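PDB 3PN7: myosin regulatory light chain from Placopecten magellanicus, which probably serves as the calcium-binding regulatory subunit of molluscan muscle myosin, making its magnesium-ATPase activity dependent on calcium. Local coordinates for residues N96-F101 with R148-I153; E47-L52 with K59-M64. All blocks are in the same frame, centred on the assembly; numbering follows the deposited sequence.

Contact 1: residues N96-F101 with R148-I153; sequences NAFGMF and RFVAMI
Phe98 reaches out from helix 91-99 and brings its ring obliquely against two consecutive residues of helix 146-154, Phe149 and Val150. Its CD2, CE2 and CZ atoms do the touching: CZ of Phe98 lies 3.9 Å from CD2 of Phe149, CD2 of Phe98 lies 3.9 Å from the CG2 methyl of Val150, and CE2 stands between the two partners. The two phenylalanine rings have centroids 5.9 Å apart and planes at 80°, an oblique pairing. No hydrogen bond joins the segments, so the contact is purely apolar, and all three touching residues are buried.

The torsion of Val150 selects the methyl that meets the ring: CG1 stands anti to the backbone N (chi1 173°), which leaves CG2 beside that N and against Phe98. Within helix 146-154, Ile153 places CG2 over one face of the Phe149 ring, 3.5 Å above its plane and toward the rim.

Around this contact, Tyr146 sets its ring nearly parallel to that of Phe98, and Phe144, from strand 143-144, meets the ring of Phe149. Val150 also packs on Ile94. The contact thus joins the first and last helices of the C-terminal half, consistent with a paired EF-hand-type lobe, and Phe98 additionally touches Ile114 of helix 111-120, which directly follows strand 109-110 of the small antiparallel sheet.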
loop_
_atom_site.group_PDB
_atom_site.type_symbol
_atom_site.label_atom_id
_atom_site.label_comp_id
_atom_site.label_asym_id
_atom_site.label_seq_id
_atom_site.Cartn_x
_atom_site.Cartn_y
_atom_site.Cartn_z
ATOM N N ASN B 96 2.358 -9.995 -8.432
ATOM C CA ASN B 96 1.299 -8.994 -8.526
ATOM C C ASN B 96 1.329 -7.985 -7.375
ATOM O O ASN B 96 0.919 -6.830 -7.538
ATOM C CB ASN B 96 -0.068 -9.662 -8.616
ATOM C CG ASN B 96 -0.182 -10.589 -9.817
ATOM O OD1 ASN B 96 -1.006 -11.504 -9.824
ATOM N ND2 ASN B 96 0.657 -10.368 -10.831
ATOM N N ALA B 97 1.813 -8.440 -6.217
ATOM C CA ALA B 97 2.025 -7.579 -5.057
ATOM C C ALA B 97 2.999 -6.473 -5.440
ATOM O O ALA B 97 2.723 -5.294 -5.237
ATOM C CB ALA B 97 2.583 -8.402 -3.861
ATOM N N PHE B 98 4.144 -6.866 -5.997
ATOM C CA PHE B 98 5.095 -5.913 -6.540
ATOM C C PHE B 98 4.459 -5.023 -7.641
ATOM O O PHE B 98 4.739 -3.822 -7.722
ATOM C CB PHE B 98 6.338 -6.634 -7.083
ATOM C CG PHE B 98 7.380 -6.970 -6.027
ATOM C CD1 PHE B 98 8.166 -5.973 -5.457
ATOM C CD2 PHE B 98 7.603 -8.292 -5.639
ATOM C CE1 PHE B 98 9.145 -6.282 -4.505
ATOM C CE2 PHE B 98 8.571 -8.613 -4.683
ATOM C CZ PHE B 98 9.345 -7.614 -4.119
ATOM N N GLY B 99 3.602 -5.610 -8.478
ATOM C CA GLY B 99 2.984 -4.888 -9.589
ATOM C C GLY B 99 2.197 -3.685 -9.085
ATOM O O GLY B 99 2.099 -2.650 -9.728
ATOM N N MET B 100 1.641 -3.843 -7.896
ATOM C CA MET B 100 0.886 -2.807 -7.223
ATOM C C MET B 100 1.616 -1.468 -7.161
ATOM O O MET B 100 0.981 -0.417 -7.041
ATOM C CB MET B 100 0.637 -3.266 -5.790
ATOM C CG MET B 100 -0.712 -2.938 -5.283
ATOM S SD MET B 100 -1.836 -4.112 -6.005
ATOM C CE MET B 100 -1.566 -5.469 -4.858
ATOM N N PHE B 101 2.947 -1.519 -7.199
ATOM C CA PHE B 101 3.770 -0.329 -7.038
ATOM C C PHE B 101 4.476 -0.014 -8.353
ATOM O O PHE B 101 5.361 0.847 -8.411
ATOM C CB PHE B 101 4.794 -0.525 -5.908
ATOM C CG PHE B 101 4.173 -0.895 -4.584
ATOM C CD1 PHE B 101 4.066 -2.221 -4.202
ATOM C CD2 PHE B 101 3.682 0.082 -3.732
ATOM C CE1 PHE B 101 3.489 -2.565 -2.982
ATOM C CE2 PHE B 101 3.115 -0.246 -2.514
ATOM C CZ PHE B 101 3.002 -1.574 -2.140
ATOM N N ARG B 148 12.590 -11.307 -11.269
ATOM C CA ARG B 148 13.733 -12.157 -10.981
ATOM C C ARG B 148 13.936 -12.351 -9.470
ATOM O O ARG B 148 14.321 -13.427 -9.006
ATOM C CB ARG B 148 14.977 -11.539 -11.601
ATOM C CG ARG B 148 16.194 -12.419 -11.563
ATOM C CD ARG B 148 17.335 -11.719 -12.270
ATOM N NE ARG B 148 18.541 -12.536 -12.325
ATOM C CZ ARG B 148 19.755 -12.033 -12.513
ATOM N NH1 ARG B 148 19.909 -10.717 -12.649
ATOM N NH2 ARG B 148 20.812 -12.837 -12.559
ATOM N N PHE B 149 13.682 -11.303 -8.695
ATOM C CA PHE B 149 13.770 -11.415 -7.244
ATOM C C PHE B 149 12.780 -12.472 -6.742
ATOM O O PHE B 149 13.114 -13.288 -5.893
ATOM C CB PHE B 149 13.520 -10.053 -6.582
ATOM C CG PHE B 149 13.447 -10.104 -5.083
ATOM C CD1 PHE B 149 14.597 -10.025 -4.315
ATOM C CD2 PHE B 149 12.223 -10.220 -4.442
ATOM C CE1 PHE B 149 14.534 -10.067 -2.930
ATOM C CE2 PHE B 149 12.145 -10.256 -3.063
ATOM C CZ PHE B 149 13.300 -10.183 -2.301
ATOM N N VAL B 150 11.571 -12.471 -7.282
ATOM C CA VAL B 150 10.560 -13.439 -6.882
ATOM C C VAL B 150 11.000 -14.876 -7.190
ATOM O O VAL B 150 10.776 -15.777 -6.386
ATOM C CB VAL B 150 9.179 -13.153 -7.524
ATOM C CG1 VAL B 150 8.208 -14.288 -7.201
ATOM C CG2 VAL B 150 8.621 -11.817 -7.034
ATOM N N ALA B 151 11.635 -15.079 -8.345
ATOM C CA ALA B 151 12.128 -16.396 -8.725
ATOM C C ALA B 151 13.159 -16.855 -7.712
ATOM O O ALA B 151 13.197 -18.024 -7.330
ATOM C CB ALA B 151 12.739 -16.369 -10.125
ATOM N N MET B 152 13.986 -15.915 -7.273
ATOM C CA MET B 152 15.015 -16.206 -6.293
ATOM C C MET B 152 14.446 -16.610 -4.936
ATOM O O MET B 152 14.861 -17.620 -4.365
ATOM C CB MET B 152 15.959 -15.018 -6.135
ATOM C CG MET B 152 17.141 -15.308 -5.222
ATOM S SD MET B 152 18.168 -13.852 -4.919
ATOM C CE MET B 152 17.111 -12.953 -3.789
ATOM N N ILE B 153 13.494 -15.834 -4.412
ATOM C CA ILE B 153 12.972 -16.146 -3.085
ATOM C C ILE B 153 12.123 -17.418 -3.073
ATOM O O ILE B 153 11.885 -17.997 -2.013
ATOM C CB ILE B 153 12.247 -14.961 -2.380
ATOM C CG1 ILE B 153 10.917 -14.605 -3.030
ATOM C CG2 ILE B 153 13.147 -13.741 -2.273
ATOM C CD1 ILE B 153 10.159 -13.515 -2.222
#

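Contact 2: residues E47-L52 with K59-M64; sequences EMFSSL and KELTAM
With chi1 at -86°, Phe49 directs its ring from helix 42-52 toward helix 58-66; Met64 extends back from the other side, its chain straight at chi2 (179°) and bent only at chi3, which brings the sulfur to the ring. The result is a Met-aromatic contact within an EF-hand domain pair, joining the helix that follows the magnesium-binding loop to the next helix along the chain. The sulfur sits at the ring edge: SD of Met64 is 3.8 Å from CE2 of Phe49 and 5.0 Å from the ring centroid, 75° off the ring normal.

Leu61, one helical turn before Met64, supplies the second partner: its CD2 methyl lies 3.8 Å from CD2 of Phe49, oblique to the ring. Both the ring and Leu61 also pack on Pro56 in the intervening loop, and a polar side chain of another protein chain touches Phe49. Cutting Phe49 back to an alanine is likely to leave the Met64 sulfur without its aromatic partner and a gap beside Leu61.

On the outer side of helix 42-52, Ser51 doubles its backbone bond: Ser51 OG donates to Glu47 O at 3.0 Å, from the face of the carbonyl plane opposite to Ser51 N.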
loop_
_atom_site.group_PDB
_atom_site.type_symbol
_atom_site.label_atom_id
_atom_site.label_comp_id
_atom_site.label_asym_id
_atom_site.label_seq_id
_atom_site.Cartn_x
_atom_site.Cartn_y
_atom_site.Cartn_z
ATOM N N GLU B 47 16.752 -41.634 -2.172
ATOM C CA GLU B 47 16.164 -41.795 -3.495
ATOM C C GLU B 47 15.768 -40.451 -4.102
ATOM O O GLU B 47 16.145 -40.136 -5.234
ATOM C CB GLU B 47 14.947 -42.724 -3.442
ATOM C CG GLU B 47 14.667 -43.364 -4.769
ATOM C CD GLU B 47 15.927 -44.013 -5.355
ATOM O OE1 GLU B 47 16.620 -44.743 -4.611
ATOM O OE2 GLU B 47 16.237 -43.771 -6.545
ATOM N N MET B 48 15.001 -39.658 -3.353
ATOM C CA MET B 48 14.589 -38.354 -3.850
ATOM C C MET B 48 15.788 -37.473 -4.194
ATOM O O MET B 48 15.841 -36.896 -5.281
ATOM C CB MET B 48 13.666 -37.643 -2.867
ATOM C CG MET B 48 13.012 -36.388 -3.458
ATOM S SD MET B 48 11.761 -36.770 -4.716
ATOM C CE MET B 48 12.480 -36.032 -6.168
ATOM N N PHE B 49 16.757 -37.371 -3.290
ATOM C CA PHE B 49 17.918 -36.506 -3.550
ATOM C C PHE B 49 18.718 -36.935 -4.789
ATOM O O PHE B 49 19.073 -36.092 -5.618
ATOM C CB PHE B 49 18.842 -36.371 -2.325
ATOM C CG PHE B 49 18.432 -35.269 -1.352
ATOM C CD1 PHE B 49 18.573 -33.931 -1.691
ATOM C CD2 PHE B 49 17.918 -35.584 -0.101
ATOM C CE1 PHE B 49 18.212 -32.923 -0.798
ATOM C CE2 PHE B 49 17.554 -34.592 0.790
ATOM C CZ PHE B 49 17.699 -33.259 0.442
ATOM N N SER B 50 18.996 -38.232 -4.922
ATOM C CA SER B 50 19.748 -38.714 -6.095
ATOM C C SER B 50 19.037 -38.435 -7.414
ATOM O O SER B 50 19.688 -38.223 -8.439
ATOM C CB SER B 50 20.157 -40.198 -5.978
ATOM O OG SER B 50 19.050 -41.067 -5.829
ATOM N N SER B 51 17.707 -38.401 -7.387
ATOM C CA SER B 51 16.945 -38.076 -8.589
ATOM C C SER B 51 17.101 -36.616 -8.991
ATOM O O SER B 51 16.788 -36.250 -10.121
ATOM C CB SER B 51 15.464 -38.402 -8.399
ATOM O OG SER B 51 15.277 -39.777 -8.127
ATOM N N LEU B 52 17.584 -35.785 -8.068
ATOM C CA LEU B 52 17.669 -34.331 -8.295
ATOM C C LEU B 52 19.095 -33.816 -8.495
ATOM O O LEU B 52 19.296 -32.699 -8.967
ATOM C CB LEU B 52 17.051 -33.569 -7.122
ATOM C CG LEU B 52 15.594 -33.117 -7.147
ATOM C CD1 LEU B 52 14.936 -33.376 -8.484
ATOM C CD2 LEU B 52 14.816 -33.739 -6.006
ATOM N N LYS B 59 24.512 -38.663 7.346
ATOM C CA LYS B 59 24.376 -37.916 8.581
ATOM C C LYS B 59 23.539 -36.655 8.388
ATOM O O LYS B 59 22.851 -36.219 9.308
ATOM C CB LYS B 59 25.738 -37.618 9.208
ATOM C CG LYS B 59 25.945 -38.363 10.521
ATOM C CD LYS B 59 25.462 -39.814 10.419
ATOM C CE LYS B 59 25.090 -40.370 11.788
ATOM N NZ LYS B 59 24.050 -39.525 12.461
ATOM N N GLU B 60 23.588 -36.076 7.191
ATOM C CA GLU B 60 22.690 -34.973 6.875
ATOM C C GLU B 60 21.261 -35.508 6.823
ATOM O O GLU B 60 20.355 -34.916 7.400
ATOM C CB GLU B 60 23.065 -34.302 5.554
ATOM C CG GLU B 60 24.412 -33.583 5.570
ATOM C CD GLU B 60 24.750 -32.903 4.237
ATOM O OE1 GLU B 60 25.639 -33.413 3.513
ATOM O OE2 GLU B 60 24.131 -31.855 3.920
ATOM N N LEU B 61 21.073 -36.649 6.160
ATOM C CA LEU B 61 19.738 -37.237 6.000
ATOM C C LEU B 61 19.117 -37.633 7.333
ATOM O O LEU B 61 17.946 -37.347 7.593
ATOM C CB LEU B 61 19.793 -38.452 5.084
ATOM C CG LEU B 61 20.358 -38.141 3.702
ATOM C CD1 LEU B 61 20.305 -39.371 2.835
ATOM C CD2 LEU B 61 19.597 -36.994 3.050
ATOM N N THR B 62 19.908 -38.308 8.162
ATOM C CA THR B 62 19.464 -38.719 9.474
ATOM C C THR B 62 19.049 -37.497 10.256
ATOM O O THR B 62 17.994 -37.494 10.882
ATOM C CB THR B 62 20.583 -39.445 10.256
ATOM O OG1 THR B 62 21.748 -38.613 10.282
ATOM C CG2 THR B 62 20.944 -40.746 9.586
ATOM N N ALA B 63 19.881 -36.461 10.222
ATOM C CA ALA B 63 19.578 -35.223 10.932
ATOM C C ALA B 63 18.287 -34.558 10.429
ATOM O O ALA B 63 17.518 -34.038 11.233
ATOM C CB ALA B 63 20.762 -34.248 10.885
ATOM N N MET B 64 18.039 -34.589 9.118
ATOM C CA MET B 64 16.774 -34.059 8.582
ATOM C C MET B 64 15.594 -34.779 9.201
ATOM O O MET B 64 14.616 -34.153 9.619
ATOM C CB MET B 64 16.691 -34.188 7.058
ATOM C CG MET B 64 17.597 -33.248 6.273
ATOM S SD MET B 64 17.460 -33.473 4.465
ATOM C CE MET B 64 15.790 -32.894 4.137
#

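Contacts 1 and 2 occupy opposite sides of the chain's centre, 31 Å apart between centres and about 15 Å between nearest atoms, without touching. They follow in series along the chain: 47-52 and 59-64 meet before 96-101 begins. Each uses one buried phenylalanine against two side chains of a later helix, with similar buried surface, 107 Å² in contact 2 and 109 Å² in contact 1. Their relation to the metal differs. In contact 2, the side chain of Phe49 is about 9 Å from that of the magnesium ligand Asp44, and the Leu61 side chain about 13 Å from the ion, whereas contact 1 lies away from that site. Both are bordered by another protein chain.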